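Local structure of LRR receptor-like serine/threonine-protein kinase RGI3 (Arabidopsis thaliana, 5HZ0) at residues 15-20 against 40-45; 92-97 against 115-120; 123-128 against 148-153. The protein acts as a receptor for RGF peptide hormones that maintain the root stem cell niche, binding them through the extracellular leucine-rich repeat domain that this chain represents. The protein carries 5 engineered substitutions. All blocks are in the same frame, centred on the assembly; numbering follows the deposited sequence.

Interaction 1. Residues 15-20 against 40-45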
# COMPACT_ATOMS: atom_id res chain seq x y z
N SER A 15 -22.69 -9.16 -46.49
CA SER A 15 -22.42 -10.23 -45.54
C SER A 15 -21.95 -9.65 -44.22
O SER A 15 -22.52 -9.92 -43.17
CB SER A 15 -21.35 -11.16 -46.11
OG SER A 15 -21.47 -12.47 -45.60
N GLU A 16 -20.85 -8.91 -44.27
CA GLU A 16 -20.22 -8.39 -43.06
C GLU A 16 -19.98 -6.89 -43.14
O GLU A 16 -19.49 -6.38 -44.15
CB GLU A 16 -18.91 -9.12 -42.80
CG GLU A 16 -19.06 -10.64 -42.75
CD GLU A 16 -17.75 -11.36 -42.47
OE1 GLU A 16 -17.74 -12.61 -42.46
OE2 GLU A 16 -16.73 -10.67 -42.25
N ILE A 17 -20.32 -6.19 -42.06
CA ILE A 17 -20.03 -4.76 -41.92
C ILE A 17 -19.08 -4.57 -40.75
O ILE A 17 -19.34 -5.06 -39.66
CB ILE A 17 -21.31 -3.95 -41.63
CG1 ILE A 17 -22.25 -3.96 -42.83
CG2 ILE A 17 -20.95 -2.51 -41.25
CD1 ILE A 17 -23.60 -3.35 -42.52
N GLN A 18 -17.97 -3.87 -40.99
CA GLN A 18 -17.03 -3.57 -39.92
C GLN A 18 -16.43 -2.16 -39.96
O GLN A 18 -15.81 -1.77 -40.95
CB GLN A 18 -15.90 -4.59 -39.90
CG GLN A 18 -14.73 -4.13 -39.06
CD GLN A 18 -14.01 -5.27 -38.41
OE1 GLN A 18 -14.57 -6.36 -38.26
NE2 GLN A 18 -12.77 -5.04 -38.02
N LEU A 19 -16.62 -1.42 -38.87
CA LEU A 19 -15.99 -0.12 -38.68
C LEU A 19 -15.51 0.06 -37.24
O LEU A 19 -16.30 -0.04 -36.31
CB LEU A 19 -16.98 1.00 -39.03
CG LEU A 19 -17.51 1.06 -40.47
CD1 LEU A 19 -19.01 1.31 -40.45
CD2 LEU A 19 -16.79 2.12 -41.31
N LYS A 20 -14.22 0.31 -37.06
CA LYS A 20 -13.69 0.65 -35.74
C LYS A 20 -12.57 1.69 -35.75
O LYS A 20 -12.00 2.00 -36.80
CB LYS A 20 -13.23 -0.58 -34.96
CG LYS A 20 -13.30 -1.90 -35.69
CD LYS A 20 -12.66 -2.99 -34.85
CE LYS A 20 -11.25 -2.60 -34.45
NZ LYS A 20 -10.43 -2.23 -35.64
N THR A 40 -24.42 -11.17 -42.03
CA THR A 40 -24.07 -12.16 -41.01
C THR A 40 -23.27 -11.63 -39.80
O THR A 40 -23.28 -12.24 -38.72
CB THR A 40 -23.29 -13.34 -41.67
OG1 THR A 40 -23.84 -14.59 -41.21
CG2 THR A 40 -21.79 -13.28 -41.35
N SER A 41 -22.60 -10.49 -39.97
CA SER A 41 -21.67 -10.00 -38.96
C SER A 41 -21.68 -8.47 -38.89
O SER A 41 -21.50 -7.81 -39.90
CB SER A 41 -20.27 -10.54 -39.26
OG SER A 41 -19.29 -9.96 -38.41
N LEU A 42 -21.88 -7.92 -37.70
CA LEU A 42 -21.95 -6.46 -37.57
C LEU A 42 -21.06 -5.91 -36.45
O LEU A 42 -21.31 -6.14 -35.27
CB LEU A 42 -23.40 -6.02 -37.34
CG LEU A 42 -23.58 -4.51 -37.16
CD1 LEU A 42 -22.98 -3.76 -38.34
CD2 LEU A 42 -25.05 -4.13 -36.96
N THR A 43 -20.02 -5.18 -36.85
CA THR A 43 -19.12 -4.56 -35.89
C THR A 43 -19.10 -3.07 -36.08
O THR A 43 -18.52 -2.56 -37.05
CB THR A 43 -17.68 -5.06 -36.09
OG1 THR A 43 -17.68 -6.47 -36.32
CG2 THR A 43 -16.82 -4.74 -34.88
N LEU A 44 -19.73 -2.36 -35.16
CA LEU A 44 -19.54 -0.93 -35.02
C LEU A 44 -18.95 -0.76 -33.63
O LEU A 44 -19.68 -0.82 -32.64
CB LEU A 44 -20.88 -0.21 -35.11
CG LEU A 44 -21.80 -0.70 -36.23
CD1 LEU A 44 -23.22 -0.20 -36.02
CD2 LEU A 44 -21.27 -0.30 -37.61
N SER A 45 -17.65 -0.50 -33.55
CA SER A 45 -16.95 -0.58 -32.28
C SER A 45 -15.96 0.55 -32.17
O SER A 45 -15.35 0.94 -33.16
CB SER A 45 -16.23 -1.93 -32.16
OG SER A 45 -15.62 -2.07 -30.89

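Interaction 2. Residues 92-97 against 115-120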
# COMPACT_ATOMS: atom_id res chain seq x y z
N LEU A 92 -21.37 -6.44 -26.10
CA LEU A 92 -21.90 -5.13 -25.68
C LEU A 92 -21.04 -4.33 -24.68
O LEU A 92 -21.42 -3.24 -24.26
CB LEU A 92 -23.34 -5.27 -25.19
CG LEU A 92 -24.24 -5.83 -26.29
CD1 LEU A 92 -25.66 -6.03 -25.80
CD2 LEU A 92 -24.21 -4.92 -27.52
N ASN A 93 -19.88 -4.87 -24.32
CA ASN A 93 -19.06 -4.33 -23.24
C ASN A 93 -18.55 -2.90 -23.44
O ASN A 93 -18.47 -2.40 -24.57
CB ASN A 93 -17.86 -5.25 -23.00
CG ASN A 93 -16.96 -5.36 -24.22
OD1 ASN A 93 -17.27 -6.05 -25.18
ND2 ASN A 93 -15.84 -4.66 -24.18
N THR A 94 -18.21 -2.25 -22.33
CA THR A 94 -17.71 -0.87 -22.31
C THR A 94 -18.66 0.12 -22.98
O THR A 94 -18.32 0.74 -23.99
CB THR A 94 -16.34 -0.75 -22.98
OG1 THR A 94 -15.64 -2.00 -22.89
CG2 THR A 94 -15.52 0.36 -22.33
N ASN A 95 -19.85 0.27 -22.40
CA ASN A 95 -20.87 1.19 -22.86
C ASN A 95 -21.58 1.76 -21.62
O ASN A 95 -21.11 1.60 -20.49
CB ASN A 95 -21.91 0.47 -23.73
CG ASN A 95 -21.41 0.19 -25.14
OD1 ASN A 95 -20.97 1.09 -25.84
ND2 ASN A 95 -21.50 -1.06 -25.56
N ASN A 96 -22.68 2.46 -21.83
CA ASN A 96 -23.52 2.91 -20.71
C ASN A 96 -24.79 2.14 -20.36
O ASN A 96 -25.60 2.60 -19.56
CB ASN A 96 -23.73 4.41 -20.76
CG ASN A 96 -22.50 5.13 -20.36
OD1 ASN A 96 -22.04 5.00 -19.23
ND2 ASN A 96 -21.91 5.87 -21.30
N LEU A 97 -24.96 0.99 -20.99
CA LEU A 97 -26.19 0.21 -20.90
C LEU A 97 -26.70 -0.03 -19.49
O LEU A 97 -25.93 -0.32 -18.58
CB LEU A 97 -25.98 -1.13 -21.61
CG LEU A 97 -25.66 -0.90 -23.08
CD1 LEU A 97 -24.90 -2.07 -23.68
CD2 LEU A 97 -26.96 -0.62 -23.82
N MET A 115 -20.17 -10.77 -23.97
CA MET A 115 -19.42 -9.75 -23.23
C MET A 115 -20.33 -8.58 -22.84
O MET A 115 -20.66 -7.75 -23.68
CB MET A 115 -18.28 -9.22 -24.10
CG MET A 115 -17.48 -10.29 -24.84
SD MET A 115 -16.34 -11.14 -23.73
CE MET A 115 -15.56 -12.30 -24.85
N LEU A 116 -20.72 -8.54 -21.57
CA LEU A 116 -21.48 -7.40 -21.01
C LEU A 116 -20.68 -6.46 -20.11
O LEU A 116 -21.22 -5.49 -19.59
CB LEU A 116 -22.74 -7.90 -20.30
CG LEU A 116 -23.53 -8.88 -21.16
CD1 LEU A 116 -24.71 -9.48 -20.39
CD2 LEU A 116 -23.99 -8.23 -22.47
N PHE A 117 -19.39 -6.74 -19.92
CA PHE A 117 -18.62 -6.09 -18.86
C PHE A 117 -18.45 -4.58 -19.04
O PHE A 117 -18.64 -4.06 -20.14
CB PHE A 117 -17.27 -6.79 -18.66
CG PHE A 117 -16.30 -6.62 -19.81
CD1 PHE A 117 -15.45 -5.53 -19.87
CD2 PHE A 117 -16.23 -7.58 -20.82
CE1 PHE A 117 -14.55 -5.39 -20.93
CE2 PHE A 117 -15.34 -7.43 -21.87
CZ PHE A 117 -14.50 -6.34 -21.92
N ASP A 118 -18.11 -3.89 -17.96
CA ASP A 118 -17.94 -2.43 -17.97
C ASP A 118 -19.18 -1.67 -18.47
O ASP A 118 -19.12 -0.89 -19.44
CB ASP A 118 -16.69 -2.01 -18.74
CG ASP A 118 -15.40 -2.30 -17.97
OD1 ASP A 118 -15.42 -2.27 -16.73
OD2 ASP A 118 -14.37 -2.54 -18.62
N ASN A 119 -20.32 -1.92 -17.83
CA ASN A 119 -21.54 -1.21 -18.16
C ASN A 119 -22.20 -0.65 -16.92
O ASN A 119 -21.61 -0.61 -15.84
CB ASN A 119 -22.50 -2.10 -18.93
CG ASN A 119 -22.20 -2.15 -20.40
OD1 ASN A 119 -21.93 -1.12 -21.01
ND2 ASN A 119 -22.23 -3.35 -20.98
N LYS A 120 -23.41 -0.14 -17.09
CA LYS A 120 -24.27 0.26 -15.97
C LYS A 120 -25.36 -0.75 -15.59
O LYS A 120 -26.33 -0.38 -14.93
CB LYS A 120 -24.81 1.66 -16.16
CG LYS A 120 -23.77 2.73 -15.90
CD LYS A 120 -24.25 4.05 -16.44
CE LYS A 120 -23.94 5.20 -15.50
NZ LYS A 120 -24.59 6.45 -16.01

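Interaction 3. Residues 123-128 against 148-153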
# COMPACT_ATOMS: atom_id res chain seq x y z
N GLY A 123 -29.84 -5.56 -11.71
CA GLY A 123 -30.71 -6.72 -11.61
C GLY A 123 -29.98 -8.00 -11.30
O GLY A 123 -28.85 -7.97 -10.81
N GLU A 124 -30.63 -9.13 -11.54
CA GLU A 124 -29.97 -10.41 -11.34
C GLU A 124 -29.51 -11.00 -12.68
O GLU A 124 -29.78 -10.45 -13.75
CB GLU A 124 -30.89 -11.40 -10.61
CG GLU A 124 -30.23 -12.16 -9.45
CD GLU A 124 -28.98 -12.96 -9.87
OE1 GLU A 124 -27.87 -12.69 -9.36
OE2 GLU A 124 -29.10 -13.87 -10.71
N ILE A 125 -28.80 -12.12 -12.59
CA ILE A 125 -28.48 -12.93 -13.75
C ILE A 125 -29.61 -13.94 -13.90
O ILE A 125 -29.85 -14.75 -13.01
CB ILE A 125 -27.14 -13.66 -13.56
CG1 ILE A 125 -26.00 -12.66 -13.42
CG2 ILE A 125 -26.87 -14.57 -14.75
CD1 ILE A 125 -24.71 -13.27 -12.92
N PRO A 126 -30.32 -13.88 -15.03
CA PRO A 126 -31.48 -14.73 -15.29
C PRO A 126 -31.13 -16.19 -15.11
O PRO A 126 -29.99 -16.57 -15.35
CB PRO A 126 -31.78 -14.47 -16.77
CG PRO A 126 -31.20 -13.14 -17.03
CD PRO A 126 -30.00 -13.02 -16.18
N ARG A 127 -32.10 -17.01 -14.70
CA ARG A 127 -31.85 -18.43 -14.50
C ARG A 127 -31.80 -19.08 -15.87
O ARG A 127 -31.50 -20.26 -16.01
CB ARG A 127 -32.96 -19.06 -13.66
CG ARG A 127 -33.76 -18.06 -12.85
CD ARG A 127 -33.74 -18.41 -11.39
NE ARG A 127 -33.83 -19.86 -11.18
CZ ARG A 127 -34.24 -20.42 -10.05
NH1 ARG A 127 -34.63 -19.67 -9.03
NH2 ARG A 127 -34.28 -21.75 -9.95
N SER A 128 -32.10 -18.27 -16.88
CA SER A 128 -32.08 -18.66 -18.27
C SER A 128 -30.69 -18.93 -18.88
O SER A 128 -30.61 -19.58 -19.92
CB SER A 128 -32.76 -17.57 -19.11
OG SER A 128 -34.01 -18.02 -19.57
N GLY A 148 -27.71 -10.08 -6.70
CA GLY A 148 -28.36 -11.36 -6.56
C GLY A 148 -27.34 -12.45 -6.43
O GLY A 148 -26.14 -12.20 -6.55
N GLU A 149 -27.80 -13.66 -6.15
CA GLU A 149 -26.93 -14.81 -6.11
C GLU A 149 -26.65 -15.32 -7.52
O GLU A 149 -27.47 -15.16 -8.42
CB GLU A 149 -27.55 -15.93 -5.26
CG GLU A 149 -27.38 -15.75 -3.76
CD GLU A 149 -27.68 -17.02 -2.98
OE1 GLU A 149 -27.10 -17.22 -1.88
OE2 GLU A 149 -28.51 -17.83 -3.45
N LEU A 150 -25.49 -15.92 -7.73
CA LEU A 150 -25.21 -16.56 -9.00
C LEU A 150 -26.21 -17.71 -9.14
O LEU A 150 -26.28 -18.58 -8.28
CB LEU A 150 -23.76 -17.08 -9.04
CG LEU A 150 -23.28 -17.79 -10.31
CD1 LEU A 150 -23.22 -16.83 -11.51
CD2 LEU A 150 -21.93 -18.45 -10.07
N PRO A 151 -27.00 -17.70 -10.22
CA PRO A 151 -28.06 -18.70 -10.33
C PRO A 151 -27.54 -20.12 -10.46
O PRO A 151 -26.53 -20.38 -11.10
CB PRO A 151 -28.82 -18.29 -11.60
CG PRO A 151 -27.82 -17.51 -12.40
CD PRO A 151 -26.95 -16.81 -11.40
N TRP A 152 -28.25 -21.03 -9.81
CA TRP A 152 -27.96 -22.45 -9.82
C TRP A 152 -27.77 -22.96 -11.26
O TRP A 152 -26.85 -23.76 -11.55
CB TRP A 152 -29.13 -23.16 -9.14
CG TRP A 152 -28.95 -24.60 -9.03
CD1 TRP A 152 -29.44 -25.55 -9.86
CD2 TRP A 152 -28.20 -25.28 -8.02
NE1 TRP A 152 -29.05 -26.80 -9.44
CE2 TRP A 152 -28.29 -26.66 -8.30
CE3 TRP A 152 -27.47 -24.87 -6.90
CZ2 TRP A 152 -27.67 -27.62 -7.51
CZ3 TRP A 152 -26.85 -25.83 -6.13
CH2 TRP A 152 -26.95 -27.19 -6.43
N GLU A 153 -28.59 -22.45 -12.16
CA GLU A 153 -28.60 -22.92 -13.55
C GLU A 153 -27.26 -22.72 -14.27
O GLU A 153 -27.07 -23.25 -15.37
CB GLU A 153 -29.73 -22.25 -14.32
CG GLU A 153 -31.12 -22.75 -13.93
CD GLU A 153 -31.64 -22.19 -12.61
OE1 GLU A 153 -30.99 -21.32 -11.99
OE2 GLU A 153 -32.73 -22.64 -12.19

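Interaction 1. Residues 15-20 against 40-45
The carbonyl oxygen of Ser15 is gripped by two backbone amides in succession, those of Thr40 and Ser41, and both approach in the carbonyl plane. The Ser41 N bond to Ser15 O is 3.3 Å long; the modelled length of the Thr40 bond is doubtfully short. This fork opens a regular parallel ladder, the hallmark of the concave surface of a leucine-rich repeat, here between predicted repeats 2 and 3. Ile17 uses both its backbone groups: Ile17 N donates to Ser41 O at 2.9 Å, and Ile17 O accepts from Thr43 N. Leu19 repeats the pattern with Thr43 O and Ser45 N, the latter lying 3.1 Å from Leu19 O. On the apolar face, Ile17 and Leu42 run side by side. Leu42 CG stands opposite the backbone N (chi1 179°), an orientation that carries CD1 over to Ile17 CB at 3.7 Å. Leu19 CD1 meets Leu44 CD2 more loosely, at 4.0 Å. The other face holds Glu16, whose CG lies 3.7 Å from Ser41 CB, and Gln18, which runs alongside Thr43. Beyond the pair, Thr40 OG1 is hydrogen-bonded to Glu62 O and Ser45 OG to Ser69 O, so the polar ends turn toward the next repeat. Before it, Ser15 and Glu16 both face Lys7 in a classic beta bulge. The chemistry divides: main-chain bonds set the register, aliphatic branches gather on the face that in this fold turns inward, and polar side chains on the other, consistent with its concave surface.

Interaction 2. Residues 92-97 against 115-120
The amide of Asn93 lies over one face of the Phe117 ring, the two planes 21° apart, while Asp118 CG sits at the ring edge, in its plane. Asn93 CB is 3.5 Å from the ring centroid, a CH-pi contact almost on the ring normal. Both side chains place CG between the backbone N and the carbonyl carbon (chi1 62° for Asn93, 68° for Phe117), which makes them rise side by side in the same direction. This is a worked case of adjoining leucine-rich repeats, 5 and 6, meeting where the chain leaves the concave strands, and it includes a rung of the asparagine ladder of that fold. Phe117 and Asp118 belong to the small-peptide recognition motif: in the bound peptide, a modified side chain packs on Phe117 and the backbone is hydrogen-bonded to Asp118 OD1. Arg139 adds a cation-pi contact to the ring. Replacing Phe117 by an alanine would probably uncover the Asn93 amide, leave Arg139 without its aromatic mate and take away a surface on which the peptide rests.

Main-chain bonds hold the repeats in step. Leu92 N reaches Met115 O at 2.8 Å, Thr94 N reaches Phe117 O at 2.9 Å, and Asn95 N finds Asp118 O. The ladder residue Asn119 turns its amide back toward the preceding repeat: its OD1 takes a weak bond from Asn95 N at 2.9 Å, and its ND2 gives a weak one to Leu92 O. Farther along, Lys120 N makes a weak, bent bond to Leu97 O, 2.9 Å apart.

Interaction 3. Residues 123-128 against 148-153
Pro151 presses its ring against Ile125, with its CD 3.8 Å from Ile125 CB and its CG 3.5 Å from Ile125 O; the two side chains cross at about a right angle. This is the compact part of the contact. Ile125 CD1 extends it inward to Leu150 CD1 at 4.1 Å, and Glu124, bent at chi2 (-57°), lays its CG 3.5 Å from the CA of Gly148. The exposed side rests on charge instead. Arg127 grips Glu153 side-on, NE and NH2 both pointing to one oxygen: NH2 lies 2.9 Å from OE2, on its syn lone pair, while NE, 3.2 Å from the same OE2, comes from above the carboxylate plane. With guanidinium and carboxylate turned 51° apart, the salt bridge is not a flat, two-oxygen pairing. Gly123 to Pro126 fits the Gly-x-Ile-Pro element of plant-specific leucine-rich repeats, and Gly148 to Pro151 is its variant with leucine in place of isoleucine, stacked here from repeats 6 and 7. The first begins at the end of strand 122-123, the second directly after strand 145-147; Ile125 and Leu150 share Leu170 of strand 169-172, and the 3-10 segment starting at Trp152 is hydrogen-bonded onward to Ser177.

How the interactions relate
From the N terminus the three contacts come in series; none nests within or crosses another. Interaction 1 closes the loop between 20 and 40 by pairing strands of repeats 2 and 3 near the N-terminal end of the solenoid. Interaction 2, with its centre about 18 Å from that of interaction 1, closes 97 to 115 and joins repeats 5 and 6 where the chain leaves their strands. Its second segment runs almost directly into the first segment of interaction 3, which closes 128 to 148 and joins repeats 6 and 7 from the end of strand 122-123 onward. Repeat 6 is thus held to both neighbours, at different points of its turn.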